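Glycoside Hydrolase Family 43_12 (Metagenome, PDB 7JVH) probably hydrolyses glycosidic bonds in plant cell-wall polysaccharides, as a member of subfamily 12 of glycoside hydrolase family 43. Local coordinates at residues A[54-66]-A[73-85]. Residues are numbered along the deposited sequence; the frame is centred on the assembly and turned at random.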
loop_
_atom_site.group_PDB
_atom_site.type_symbol
_atom_site.label_atom_id
_atom_site.label_comp_id
_atom_site.label_asym_id
_atom_site.label_seq_id
_atom_site.Cartn_x
_atom_site.Cartn_y
_atom_site.Cartn_z
ATOM N N SER A 54 -7.854 2.354 14.511
ATOM C CA SER A 54 -7.146 1.213 13.908
ATOM C C SER A 54 -8.052 0.581 12.854
ATOM O O SER A 54 -9.074 0.010 13.169
ATOM C CB SER A 54 -6.696 0.221 14.909
ATOM O OG SER A 54 -5.830 -0.706 14.304
ATOM N N PRO A 55 -7.462 0.619 11.487
ATOM C CA PRO A 55 -6.097 0.823 10.986
ATOM C C PRO A 55 -5.506 2.228 11.076
ATOM O O PRO A 55 -6.181 3.218 10.793
ATOM C CB PRO A 55 -6.237 0.455 9.509
ATOM C CG PRO A 55 -7.644 0.785 9.162
ATOM C CD PRO A 55 -8.430 0.421 10.396
ATOM N N ILE A 56 -4.227 2.296 11.429
ATOM C CA ILE A 56 -3.510 3.590 11.586
ATOM C C ILE A 56 -3.182 4.168 10.217
ATOM O O ILE A 56 -2.933 5.356 10.150
ATOM C CB ILE A 56 -2.263 3.428 12.464
ATOM C CG1 ILE A 56 -1.189 2.587 11.777
ATOM C CG2 ILE A 56 -2.653 2.851 13.808
ATOM C CD1 ILE A 56 -0.379 1.759 12.733
ATOM N N LEU A 57 -3.069 3.313 9.208
ATOM C CA LEU A 57 -2.912 3.751 7.819
ATOM C C LEU A 57 -4.066 3.171 7.034
ATOM O O LEU A 57 -4.156 1.979 6.839
ATOM C CB LEU A 57 -1.587 3.300 7.225
ATOM C CG LEU A 57 -0.287 3.667 7.925
ATOM C CD1 LEU A 57 0.888 2.988 7.235
ATOM C CD2 LEU A 57 -0.084 5.167 7.948
ATOM N N GLN A 58 -4.974 4.047 6.614
ATOM C CA GLN A 58 -6.151 3.701 5.847
ATOM C C GLN A 58 -5.750 3.651 4.386
ATOM O O GLN A 58 -4.864 4.393 3.956
ATOM C CB GLN A 58 -7.241 4.759 6.060
ATOM C CG GLN A 58 -7.723 4.892 7.491
ATOM C CD GLN A 58 -8.478 6.181 7.748
ATOM O OE1 GLN A 58 -7.929 7.266 7.605
ATOM N NE2 GLN A 58 -9.751 6.063 8.137
ATOM N N GLY A 59 -6.430 2.795 3.622
ATOM C CA GLY A 59 -6.136 2.584 2.210
ATOM C C GLY A 59 -4.972 1.617 2.009
ATOM O O GLY A 59 -4.434 1.071 2.986
ATOM N N CYS A 60 -4.576 1.427 0.750
ATOM C CA CYS A 60 -3.550 0.455 0.386
ATOM C C CYS A 60 -2.196 0.763 1.031
ATOM O O CYS A 60 -1.420 1.597 0.535
ATOM C CB CYS A 60 -3.380 0.337 -1.123
ATOM S SG CYS A 60 -2.391 -1.103 -1.620
ATOM N N TYR A 61 -1.949 0.087 2.163
ATOM C CA TYR A 61 -0.676 0.120 2.865
ATOM C C TYR A 61 -0.448 -1.275 3.432
ATOM O O TYR A 61 -0.565 -1.485 4.637
ATOM C CB TYR A 61 -0.674 1.166 3.972
ATOM C CG TYR A 61 -0.698 2.574 3.435
ATOM C CD1 TYR A 61 0.476 3.216 3.064
ATOM C CD2 TYR A 61 -1.896 3.254 3.272
ATOM C CE1 TYR A 61 0.453 4.510 2.573
ATOM C CE2 TYR A 61 -1.922 4.558 2.784
ATOM C CZ TYR A 61 -0.747 5.182 2.443
ATOM O OH TYR A 61 -0.746 6.472 1.953
ATOM N N PRO A 62 -0.170 -2.279 2.566
ATOM C CA PRO A 62 -0.050 -3.669 2.999
ATOM C C PRO A 62 1.332 -4.026 3.546
ATOM O O PRO A 62 2.269 -3.213 3.522
ATOM C CB PRO A 62 -0.348 -4.449 1.705
ATOM C CG PRO A 62 -0.724 -3.409 0.664
ATOM C CD PRO A 62 -0.049 -2.159 1.108
ATOM N N ASP A 63 1.427 -5.252 4.063
ATOM C CA ASP A 63 2.685 -5.846 4.496
ATOM C C ASP A 63 3.502 -4.858 5.326
ATOM O O ASP A 63 4.594 -4.457 4.939
ATOM C CB ASP A 63 3.485 -6.309 3.265
ATOM C CG ASP A 63 2.684 -7.209 2.350
ATOM O OD1 ASP A 63 2.112 -8.221 2.832
ATOM O OD2 ASP A 63 2.629 -6.900 1.137
ATOM N N PRO A 64 2.992 -4.407 6.490
ATOM C CA PRO A 64 3.670 -3.368 7.263
ATOM C C PRO A 64 4.879 -3.933 7.985
ATOM O O PRO A 64 4.803 -5.019 8.573
ATOM C CB PRO A 64 2.600 -2.928 8.262
ATOM C CG PRO A 64 1.734 -4.132 8.441
ATOM C CD PRO A 64 1.732 -4.850 7.117
ATOM N N SER A 65 5.986 -3.185 7.930
ATOM C CA SER A 65 7.207 -3.513 8.629
ATOM C C SER A 65 7.642 -2.289 9.422
ATOM O O SER A 65 7.481 -1.156 8.973
ATOM C CB SER A 65 8.286 -3.905 7.623
ATOM O OG SER A 65 9.542 -4.075 8.252
ATOM N N ILE A 66 8.214 -2.533 10.601
ATOM C CA ILE A 66 8.536 -1.486 11.553
ATOM C C ILE A 66 9.839 -1.779 12.294
ATOM O O ILE A 66 10.128 -2.919 12.645
ATOM C CB ILE A 66 7.356 -1.269 12.545
ATOM C CG1 ILE A 66 7.637 -0.108 13.484
ATOM C CG2 ILE A 66 7.047 -2.540 13.321
ATOM C CD1 ILE A 66 6.370 0.459 14.119
ATOM N N TYR A 73 10.644 5.739 15.553
ATOM C CA TYR A 73 10.068 4.582 14.883
ATOM C C TYR A 73 9.952 4.884 13.394
ATOM O O TYR A 73 9.676 6.013 13.008
ATOM C CB TYR A 73 8.672 4.239 15.435
ATOM C CG TYR A 73 8.642 3.839 16.890
ATOM C CD1 TYR A 73 8.992 2.553 17.286
ATOM C CD2 TYR A 73 8.257 4.750 17.892
ATOM C CE1 TYR A 73 8.964 2.182 18.624
ATOM C CE2 TYR A 73 8.232 4.383 19.223
ATOM C CZ TYR A 73 8.586 3.099 19.581
ATOM O OH TYR A 73 8.582 2.734 20.907
ATOM N N TYR A 74 10.165 3.853 12.571
ATOM C CA TYR A 74 9.995 3.943 11.119
ATOM C C TYR A 74 9.158 2.767 10.636
ATOM O O TYR A 74 9.347 1.643 11.082
ATOM C CB TYR A 74 11.345 3.999 10.404
ATOM C CG TYR A 74 12.197 5.188 10.812
ATOM C CD1 TYR A 74 13.040 5.112 11.904
ATOM C CD2 TYR A 74 12.155 6.381 10.100
ATOM C CE1 TYR A 74 13.823 6.193 12.289
ATOM C CE2 TYR A 74 12.936 7.460 10.468
ATOM C CZ TYR A 74 13.761 7.360 11.568
ATOM O OH TYR A 74 14.526 8.427 11.943
ATOM N N LEU A 75 8.207 3.056 9.748
ATOM C CA LEU A 75 7.226 2.080 9.298
ATOM C C LEU A 75 7.097 2.184 7.791
ATOM O O LEU A 75 7.010 3.286 7.254
ATOM C CB LEU A 75 5.882 2.345 9.979
ATOM C CG LEU A 75 4.622 1.667 9.428
ATOM C CD1 LEU A 75 4.471 0.231 9.913
ATOM C CD2 LEU A 75 3.404 2.527 9.797
ATOM N N VAL A 76 7.097 1.029 7.117
ATOM C CA VAL A 76 7.048 0.963 5.661
ATOM C C VAL A 76 6.070 -0.105 5.169
ATOM O O VAL A 76 5.687 -0.999 5.929
ATOM C CB VAL A 76 8.441 0.741 5.064
ATOM C CG1 VAL A 76 9.381 1.877 5.440
ATOM C CG2 VAL A 76 9.027 -0.598 5.493
ATOM N N ASN A 77 5.685 0.016 3.890
ATOM C CA ASN A 77 4.647 -0.786 3.249
ATOM C C ASN A 77 5.020 -1.174 1.800
ATOM O O ASN A 77 5.832 -0.507 1.144
ATOM C CB ASN A 77 3.341 0.010 3.227
ATOM C CG ASN A 77 2.896 0.449 4.613
ATOM O OD1 ASN A 77 3.124 1.591 5.048
ATOM N ND2 ASN A 77 2.245 -0.468 5.320
ATOM N N SER A 78 4.416 -2.261 1.313
ATOM C CA SER A 78 4.500 -2.659 -0.077
ATOM C C SER A 78 3.686 -1.689 -0.930
ATOM O O SER A 78 2.803 -1.012 -0.421
ATOM C CB SER A 78 3.999 -4.095 -0.269
ATOM O OG SER A 78 2.754 -4.311 0.342
ATOM N N SER A 79 4.009 -1.615 -2.230
ATOM C CA SER A 79 3.413 -0.646 -3.139
ATOM C C SER A 79 3.232 -1.096 -4.583
ATOM O O SER A 79 2.618 -0.382 -5.386
ATOM C CB SER A 79 4.214 0.660 -3.108
ATOM O OG SER A 79 5.597 0.438 -3.285
ATOM N N PHE A 80 3.801 -2.251 -4.941
ATOM C CA PHE A 80 3.563 -2.889 -6.236
ATOM C C PHE A 80 4.023 -1.971 -7.393
ATOM O O PHE A 80 5.193 -1.590 -7.416
ATOM C CB PHE A 80 2.114 -3.422 -6.245
ATOM C CG PHE A 80 1.851 -4.316 -5.072
ATOM C CD1 PHE A 80 2.198 -5.654 -5.121
ATOM C CD2 PHE A 80 1.371 -3.807 -3.884
ATOM C CE1 PHE A 80 2.018 -6.479 -4.031
ATOM C CE2 PHE A 80 1.206 -4.649 -2.779
ATOM C CZ PHE A 80 1.535 -5.977 -2.862
ATOM N N ALA A 81 3.134 -1.590 -8.312
ATOM C CA ALA A 81 3.534 -0.786 -9.484
ATOM C C ALA A 81 3.495 0.737 -9.332
ATOM O O ALA A 81 3.716 1.472 -10.296
ATOM C CB ALA A 81 2.725 -1.212 -10.705
HETATM N N MSE A 82 3.197 1.218 -8.124
HETATM C CA MSE A 82 3.087 2.650 -7.878
HETATM C C MSE A 82 4.493 3.228 -7.755
HETATM O O MSE A 82 5.415 2.529 -7.331
HETATM C CB MSE A 82 2.262 2.915 -6.614
HETATM C CG MSE A 82 0.833 2.388 -6.672
HETATM SE SE MSE A 82 -0.068 2.680 -4.932
HETATM C CE MSE A 82 -1.848 1.844 -4.871
ATOM N N PHE A 83 4.657 4.492 -8.160
ATOM C CA PHE A 83 5.934 5.179 -8.041
ATOM C C PHE A 83 5.735 6.599 -7.517
ATOM O O PHE A 83 4.878 7.327 -8.013
ATOM C CB PHE A 83 6.680 5.226 -9.370
ATOM C CG PHE A 83 8.078 5.745 -9.243
ATOM C CD1 PHE A 83 9.126 4.879 -8.930
ATOM C CD2 PHE A 83 8.347 7.093 -9.377
ATOM C CE1 PHE A 83 10.417 5.372 -8.798
ATOM C CE2 PHE A 83 9.629 7.584 -9.235
ATOM C CZ PHE A 83 10.665 6.728 -8.958
ATOM N N PRO A 84 6.507 7.054 -6.496
ATOM C CA PRO A 84 7.538 6.241 -5.847
ATOM C C PRO A 84 6.950 5.104 -5.038
ATOM O O PRO A 84 5.756 5.115 -4.754
ATOM C CB PRO A 84 8.222 7.246 -4.936
ATOM C CG PRO A 84 7.154 8.247 -4.638
ATOM C CD PRO A 84 6.403 8.399 -5.903
ATOM N N GLY A 85 7.796 4.130 -4.682
ATOM C CA GLY A 85 7.376 2.929 -3.981
ATOM C C GLY A 85 7.859 2.916 -2.549
ATOM O O GLY A 85 8.788 3.635 -2.204
#
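The Y61 ring meets N77 at its edge: the amide carbon CG of N77 lies in the ring plane, and the amide plane is turned 71° from the ring. The F80 ring also offers an edge, with its CE2 4.1 Å from P62 CG. The N77 amide has P62 O almost in its own plane, 3.3 Å from ND2. P62 O takes a second bond from the backbone N of S78, at 3.2 Å. These two donors come from opposite faces of the carbonyl plane. ND2 of N77 also bonds T336 OG1, which helps fix the amide's rotation.

S78 OG donates to D63 OD2 at 2.7 Å, reaching the carboxylate on its anti side, 26° out of plane. A chi1 of 49° sets this hydroxyl between the backbone N and carbonyl carbon of S78, where it also packs on the P62 ring. OD2 has a second partner in a bound glycerol.

Beyond P64 the two segments pair as antiparallel strands. S65 and V76 form a hydrogen-bonded pair, S65 N to V76 O at 3.0 Å and V76 N to S65 O at 2.9 Å. I66 and L75 are the adjoining non-hydrogen-bonded pair. L75 CD2 meets L57 CD1 tip to tip at 3.6 Å, while L75 CD1 packs on P64 CB. This is the start of the hairpin 65-69/72-76, in the first four-stranded blade of the five-bladed propeller of family 43.

The sequence Y-P-D-P matches the family motif that carries the general-base aspartate, so D63 probably fills that role. The S78 hydroxyl would then act in the second shell. It restrains D63 OD2, and the two bonds to P62 O hold the backbone of the residue just before it.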